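Local coordinates for protein GH61E (Thielavia terrestris, PDB 3EJA), which probably cleaves cellulose and related polysaccharides oxidatively, as a copper-dependent lytic polysaccharide monooxygenase of family AA9, here holding magnesium at its metal site, at residues 54-59 with 121-126; 73-78 with 95-100. All coordinates share one frame; numbering follows the deposited sequence.

Contact 1: residues 54-59 with 121-126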
loop_
_atom_site.group_PDB
_atom_site.type_symbol
_atom_site.label_atom_id
_atom_site.label_comp_id
_atom_site.label_asym_id
_atom_site.label_seq_id
_atom_site.Cartn_x
_atom_site.Cartn_y
_atom_site.Cartn_z
ATOM N N ALA A 54 2.260 -13.329 12.811
ATOM C CA ALA A 54 2.454 -13.807 11.450
ATOM C C ALA A 54 1.373 -14.847 11.156
ATOM O O ALA A 54 1.127 -15.740 11.970
ATOM C CB ALA A 54 3.836 -14.404 11.289
ATOM N N GLY A 55 0.703 -14.699 10.018
ATOM C CA GLY A 55 -0.401 -15.581 9.655
ATOM C C GLY A 55 -1.773 -15.006 9.967
ATOM O O GLY A 55 -2.789 -15.549 9.537
ATOM N N SER A 56 -1.812 -13.911 10.724
ATOM C CA SER A 56 -3.075 -13.253 11.044
ATOM C C SER A 56 -3.467 -12.249 9.958
ATOM O O SER A 56 -2.706 -11.999 9.019
ATOM C CB SER A 56 -3.005 -12.564 12.416
ATOM O OG SER A 56 -2.227 -11.382 12.345
ATOM N N THR A 57 -4.668 -11.690 10.090
ATOM C CA THR A 57 -5.165 -10.677 9.171
ATOM C C THR A 57 -5.203 -9.319 9.862
ATOM O O THR A 57 -5.710 -9.198 10.972
ATOM C CB THR A 57 -6.575 -11.046 8.655
ATOM O OG1 THR A 57 -6.508 -12.279 7.931
ATOM C CG2 THR A 57 -7.135 -9.958 7.747
ATOM N N VAL A 58 -4.642 -8.305 9.212
ATOM C CA VAL A 58 -4.785 -6.934 9.683
ATOM C C VAL A 58 -5.852 -6.248 8.826
ATOM O O VAL A 58 -5.851 -6.381 7.604
ATOM C CB VAL A 58 -3.440 -6.155 9.624
ATOM C CG1 VAL A 58 -3.668 -4.657 9.822
ATOM C CG2 VAL A 58 -2.455 -6.698 10.666
ATOM N N THR A 59 -6.774 -5.539 9.473
ATOM C CA THR A 59 -7.778 -4.768 8.746
ATOM C C THR A 59 -7.252 -3.359 8.513
ATOM O O THR A 59 -6.927 -2.644 9.469
ATOM C CB THR A 59 -9.129 -4.738 9.510
ATOM O OG1 THR A 59 -9.646 -6.074 9.595
ATOM C CG2 THR A 59 -10.141 -3.856 8.793
ATOM N N VAL A 121 -5.869 -7.695 5.103
ATOM C CA VAL A 121 -4.459 -7.829 4.712
ATOM C C VAL A 121 -3.856 -9.062 5.362
ATOM O O VAL A 121 -3.678 -9.093 6.586
ATOM C CB VAL A 121 -3.592 -6.599 5.091
ATOM C CG1 VAL A 121 -2.208 -6.705 4.447
ATOM C CG2 VAL A 121 -4.275 -5.303 4.683
ATOM N N PRO A 122 -3.509 -10.065 4.538
ATOM C CA PRO A 122 -2.893 -11.282 5.061
ATOM C C PRO A 122 -1.433 -11.030 5.443
ATOM O O PRO A 122 -0.623 -10.632 4.601
ATOM C CB PRO A 122 -2.990 -12.256 3.880
ATOM C CG PRO A 122 -2.918 -11.354 2.651
ATOM C CD PRO A 122 -3.633 -10.083 3.062
ATOM N N ILE A 123 -1.107 -11.224 6.714
ATOM C CA ILE A 123 0.287 -11.175 7.136
ATOM C C ILE A 123 0.868 -12.564 6.894
ATOM O O ILE A 123 0.396 -13.535 7.500
ATOM C CB ILE A 123 0.442 -10.755 8.627
ATOM C CG1 ILE A 123 -0.353 -9.477 8.931
ATOM C CG2 ILE A 123 1.917 -10.609 8.998
ATOM C CD1 ILE A 123 0.078 -8.215 8.142
ATOM N N PRO A 124 1.877 -12.671 5.999
ATOM C CA PRO A 124 2.414 -13.993 5.658
ATOM C C PRO A 124 2.912 -14.724 6.909
ATOM O O PRO A 124 3.515 -14.098 7.781
ATOM C CB PRO A 124 3.571 -13.674 4.701
ATOM C CG PRO A 124 3.242 -12.342 4.134
ATOM C CD PRO A 124 2.566 -11.596 5.256
ATOM N N PRO A 125 2.616 -16.036 7.018
ATOM C CA PRO A 125 3.015 -16.810 8.197
ATOM C C PRO A 125 4.531 -17.063 8.311
ATOM O O PRO A 125 5.048 -17.228 9.423
ATOM C CB PRO A 125 2.253 -18.131 8.018
ATOM C CG PRO A 125 2.041 -18.258 6.558
ATOM C CD PRO A 125 1.851 -16.851 6.055
ATOM N N CYS A 126 5.232 -17.070 7.181
ATOM C CA CYS A 126 6.623 -17.532 7.134
ATOM C C CYS A 126 7.686 -16.439 7.300
ATOM O O CYS A 126 8.871 -16.748 7.425
ATOM C CB CYS A 126 6.874 -18.302 5.835
ATOM S SG CYS A 126 6.772 -17.262 4.371
#
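Ile-123 lays its CG1-CD1 arm against one methyl of Val-58, CD1 lying 3.9 Å from Val-58 CG2, the two side chains meeting at a slant on the face of the sheet that Val-58 shares with Val-121. The arm gets there because CG1 stands opposite the carbonyl carbon (chi1 -50°), which also brings CG1 to 3.5 Å from Ser-56 O. Beneath it the chains are joined as antiparallel strands. Val-58 and Val-121 form a hydrogen-bonded pair, Val-58 N to Val-121 O at 2.9 Å and Val-121 N to Val-58 O at 2.8 Å; Thr-57 and Pro-122 form the non-hydrogen-bonded pair beside it, where proline's missing N-H costs no bond to the strand of Thr-57. Ile-123 continues the ladder past the end of its strand, its N-H running almost straight onto Ser-56 O (2.9 Å). Its own carbonyl then takes Gly-55 N, which sits above the carbonyl plane with a bent N-H angle of 132°. At the positive phi of Gly-55, 98°, a CB would be forced against the carbonyl oxygen of Ala-54 and would also crowd Pro-125 CB. Ala-54 CB rests on the carbonyl oxygens of Pro-124 and Pro-125. Cutting Ile-123 back to an alanine is likely to open a gap beside Val-58 and to strip a cover from Met-76 on its other flank. Ser-56 OG turns back to Thr-52 and Thr-53, so the polar link between the segments is made by main-chain atoms, and their mutual fit rests on backbone shape and apolar contact.

Contact 2: residues 73-78 with 95-100. With SO4 (sulfate ion), chain G.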
loop_
_atom_site.group_PDB
_atom_site.type_symbol
_atom_site.label_atom_id
_atom_site.label_comp_id
_atom_site.label_asym_id
_atom_site.label_seq_id
_atom_site.Cartn_x
_atom_site.Cartn_y
_atom_site.Cartn_z
ATOM N N GLN A 73 -3.193 -2.455 -3.297
ATOM C CA GLN A 73 -2.019 -3.276 -3.031
ATOM C C GLN A 73 -1.473 -2.968 -1.639
ATOM O O GLN A 73 -1.602 -1.836 -1.162
ATOM C CB GLN A 73 -0.943 -3.035 -4.106
ATOM C CG GLN A 73 -1.499 -3.084 -5.551
ATOM C CD GLN A 73 -0.427 -3.191 -6.613
ATOM O OE1 GLN A 73 -0.463 -4.099 -7.440
ATOM N NE2 GLN A 73 0.540 -2.270 -6.597
ATOM N N PHE A 74 -0.900 -3.982 -0.986
ATOM C CA PHE A 74 -0.239 -3.789 0.313
ATOM C C PHE A 74 1.198 -4.297 0.254
ATOM O O PHE A 74 1.464 -5.343 -0.337
ATOM C CB PHE A 74 -1.016 -4.483 1.452
ATOM C CG PHE A 74 -2.378 -3.890 1.697
ATOM C CD1 PHE A 74 -2.525 -2.754 2.490
ATOM C CD2 PHE A 74 -3.510 -4.450 1.102
ATOM C CE1 PHE A 74 -3.781 -2.185 2.707
ATOM C CE2 PHE A 74 -4.768 -3.886 1.299
ATOM C CZ PHE A 74 -4.909 -2.752 2.103
ATOM N N TYR A 75 2.114 -3.540 0.858
ATOM C CA TYR A 75 3.509 -3.944 0.966
ATOM C C TYR A 75 3.947 -3.903 2.431
ATOM O O TYR A 75 3.329 -3.234 3.254
ATOM C CB TYR A 75 4.420 -2.996 0.185
ATOM C CG TYR A 75 4.280 -2.962 -1.326
ATOM C CD1 TYR A 75 3.161 -2.380 -1.945
ATOM C CD2 TYR A 75 5.303 -3.446 -2.135
ATOM C CE1 TYR A 75 3.059 -2.310 -3.355
ATOM C CE2 TYR A 75 5.218 -3.388 -3.534
ATOM C CZ TYR A 75 4.104 -2.820 -4.134
ATOM O OH TYR A 75 4.060 -2.762 -5.508
ATOM N N MET A 76 5.022 -4.617 2.743
ATOM C CA MET A 76 5.626 -4.586 4.071
ATOM C C MET A 76 7.141 -4.390 3.976
ATOM O O MET A 76 7.747 -4.713 2.955
ATOM C CB MET A 76 5.320 -5.878 4.833
ATOM C CG MET A 76 3.844 -6.061 5.196
ATOM S SD MET A 76 3.531 -7.647 5.987
ATOM C CE MET A 76 4.055 -7.276 7.678
ATOM N N ALA A 77 7.728 -3.861 5.045
ATOM C CA ALA A 77 9.180 -3.720 5.175
ATOM C C ALA A 77 9.584 -3.938 6.629
ATOM O O ALA A 77 8.977 -3.365 7.542
ATOM C CB ALA A 77 9.637 -2.345 4.695
ATOM N N ARG A 78 10.623 -4.751 6.831
ATOM C CA ARG A 78 11.065 -5.134 8.165
ATOM C C ARG A 78 12.109 -4.183 8.755
ATOM O O ARG A 78 13.147 -3.935 8.146
ATOM C CB ARG A 78 11.629 -6.559 8.156
ATOM C CG ARG A 78 11.858 -7.093 9.561
ATOM C CD ARG A 78 12.324 -8.539 9.552
ATOM N NE ARG A 78 12.481 -9.013 10.928
ATOM C CZ ARG A 78 13.566 -8.825 11.680
ATOM N NH1 ARG A 78 14.624 -8.170 11.201
ATOM N NH2 ARG A 78 13.593 -9.301 12.920
ATOM N N TRP A 95 11.093 -3.188 0.494
ATOM C CA TRP A 95 9.645 -3.438 0.451
ATOM C C TRP A 95 9.289 -4.684 -0.353
ATOM O O TRP A 95 9.781 -4.863 -1.471
ATOM C CB TRP A 95 8.909 -2.221 -0.118
ATOM C CG TRP A 95 9.043 -1.013 0.754
ATOM C CD1 TRP A 95 10.030 -0.072 0.697
ATOM C CD2 TRP A 95 8.170 -0.620 1.822
ATOM N NE1 TRP A 95 9.826 0.887 1.656
ATOM C CE2 TRP A 95 8.689 0.581 2.359
ATOM C CE3 TRP A 95 6.997 -1.162 2.375
ATOM C CZ2 TRP A 95 8.080 1.255 3.427
ATOM C CZ3 TRP A 95 6.390 -0.492 3.438
ATOM C CH2 TRP A 95 6.935 0.707 3.952
ATOM N N PHE A 96 8.431 -5.537 0.218
ATOM C CA PHE A 96 7.870 -6.671 -0.523
ATOM C C PHE A 96 6.339 -6.598 -0.552
ATOM O O PHE A 96 5.718 -6.139 0.408
ATOM C CB PHE A 96 8.382 -8.019 0.017
ATOM C CG PHE A 96 8.109 -8.249 1.489
ATOM C CD1 PHE A 96 8.959 -7.726 2.460
ATOM C CD2 PHE A 96 7.017 -9.018 1.897
ATOM C CE1 PHE A 96 8.718 -7.939 3.822
ATOM C CE2 PHE A 96 6.771 -9.249 3.257
ATOM C CZ PHE A 96 7.626 -8.707 4.223
ATOM N N LYS A 97 5.750 -7.017 -1.672
ATOM C CA LYS A 97 4.293 -6.984 -1.848
ATOM C C LYS A 97 3.638 -8.184 -1.169
ATOM O O LYS A 97 4.061 -9.322 -1.391
ATOM C CB LYS A 97 3.946 -6.980 -3.340
ATOM C CG LYS A 97 2.454 -6.916 -3.635
ATOM C CD LYS A 97 2.167 -7.017 -5.134
ATOM C CE LYS A 97 2.322 -5.674 -5.843
ATOM N NZ LYS A 97 2.411 -5.888 -7.324
ATOM N N VAL A 98 2.603 -7.933 -0.363
ATOM C CA VAL A 98 1.880 -9.009 0.326
ATOM C C VAL A 98 0.446 -9.218 -0.169
ATOM O O VAL A 98 -0.176 -10.240 0.153
ATOM C CB VAL A 98 1.895 -8.842 1.888
ATOM C CG1 VAL A 98 3.323 -8.873 2.412
ATOM C CG2 VAL A 98 1.168 -7.572 2.331
ATOM N N TYR A 99 -0.072 -8.261 -0.942
ATOM C CA TYR A 99 -1.441 -8.319 -1.454
ATOM C C TYR A 99 -1.589 -7.440 -2.689
ATOM O O TYR A 99 -1.009 -6.353 -2.752
ATOM C CB TYR A 99 -2.451 -7.881 -0.370
ATOM C CG TYR A 99 -3.882 -7.830 -0.859
ATOM C CD1 TYR A 99 -4.377 -6.695 -1.515
ATOM C CD2 TYR A 99 -4.739 -8.927 -0.686
ATOM C CE1 TYR A 99 -5.681 -6.644 -1.980
ATOM C CE2 TYR A 99 -6.049 -8.888 -1.159
ATOM C CZ TYR A 99 -6.512 -7.745 -1.804
ATOM O OH TYR A 99 -7.805 -7.694 -2.263
ATOM N N GLU A 100 -2.371 -7.918 -3.658
ATOM C CA GLU A 100 -2.841 -7.085 -4.765
ATOM C C GLU A 100 -4.189 -7.626 -5.224
ATOM O O GLU A 100 -4.459 -8.820 -5.107
ATOM C CB GLU A 100 -1.828 -7.090 -5.928
ATOM C CG GLU A 100 -1.760 -8.422 -6.678
ATOM C CD GLU A 100 -0.696 -8.466 -7.760
ATOM O OE1 GLU A 100 0.088 -7.506 -7.891
ATOM O OE2 GLU A 100 -0.638 -9.482 -8.475
HETATM S S SO4 G . 18.392 -7.638 10.803
HETATM O O1 SO4 G . 17.909 -6.912 9.631
HETATM O O2 SO4 G . 17.415 -7.549 11.883
HETATM O O3 SO4 G . 18.586 -9.039 10.436
HETATM O O4 SO4 G . 19.658 -7.060 11.247
#
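Strands 73-78 and 96-100 run antiparallel, their axes 4.4 Å apart at closest and 148° between directions, with paired bonds joining Met-76 and Phe-96 (Met-76 N to Phe-96 O, 2.9 Å). The side chains fall on two faces. On one, Lys-97 sets CB over the Tyr-75 ring, offset toward its rim, a CH-pi contact; CG anti to the backbone N (chi1 -179°) and a bend at chi3 then carry the amine past the phenol to Glu-100, whose OE1 it meets in a salt bridge of 2.9 Å. Gln-73 OE1 is a weak further acceptor for that amine, which also bonds to Pro-201 O and Pro-203 O, while Gln-73 NE2 reaches Glu-137. The amide of Gln-73 and the carboxylate of Glu-100 lie side by side, nearly parallel, and the lysine's charge probably eases the approach of their two OE1 oxygens. On the Tyr-75 side too, Ala-77 CB stands 3.6 Å above the centre of the Trp-95 six-membered ring. Midway the register slips by one: Val-98 and Tyr-99 both face Phe-74, a classic beta bulge on the edge strand of the larger sheet in this fibronectin type III-like beta sandwich. Phe-74 O takes Val-98 N at 2.8 Å, with Tyr-99 N a weak second donor. On the other face Tyr-99 lies alongside Phe-74, CD1 to Phe-74 CD2 at 3.6 Å, the planes oblique at 58°. Met-76 sets CB over the Phe-96 ring, a CH-pi contact, and turns SD to Val-98 CG1. Arg-78 NH1 meets, at the guanidinium edge, O2 of a sulfate probably from the crystallisation liquor, while NH2 salt-bridges Asp-81.

Contact 1 and contact 2 lie in opposing layers of the beta sandwich, their centres about 11 Å apart. Contact 1 joins strands 57-63 and 118-122 of the three-stranded sheet; contact 2 joins strands 72-78 and 96-100 of the five-stranded one. Along the chain they are nested: 57-63 leads into 72-78 and 96-100 into 118-122, so the chain twice crosses between layers. The contacts share one apolar interface, with Val-121 CG2 3.7 Å from Phe-74 CZ and Pro-124 packing on Val-98; contact 2 is the more deeply buried. Contact 1 lies away from the metal site, whereas the side chain of Phe-74 in contact 2 is about 10 Å from that of the metal ligand Tyr-153.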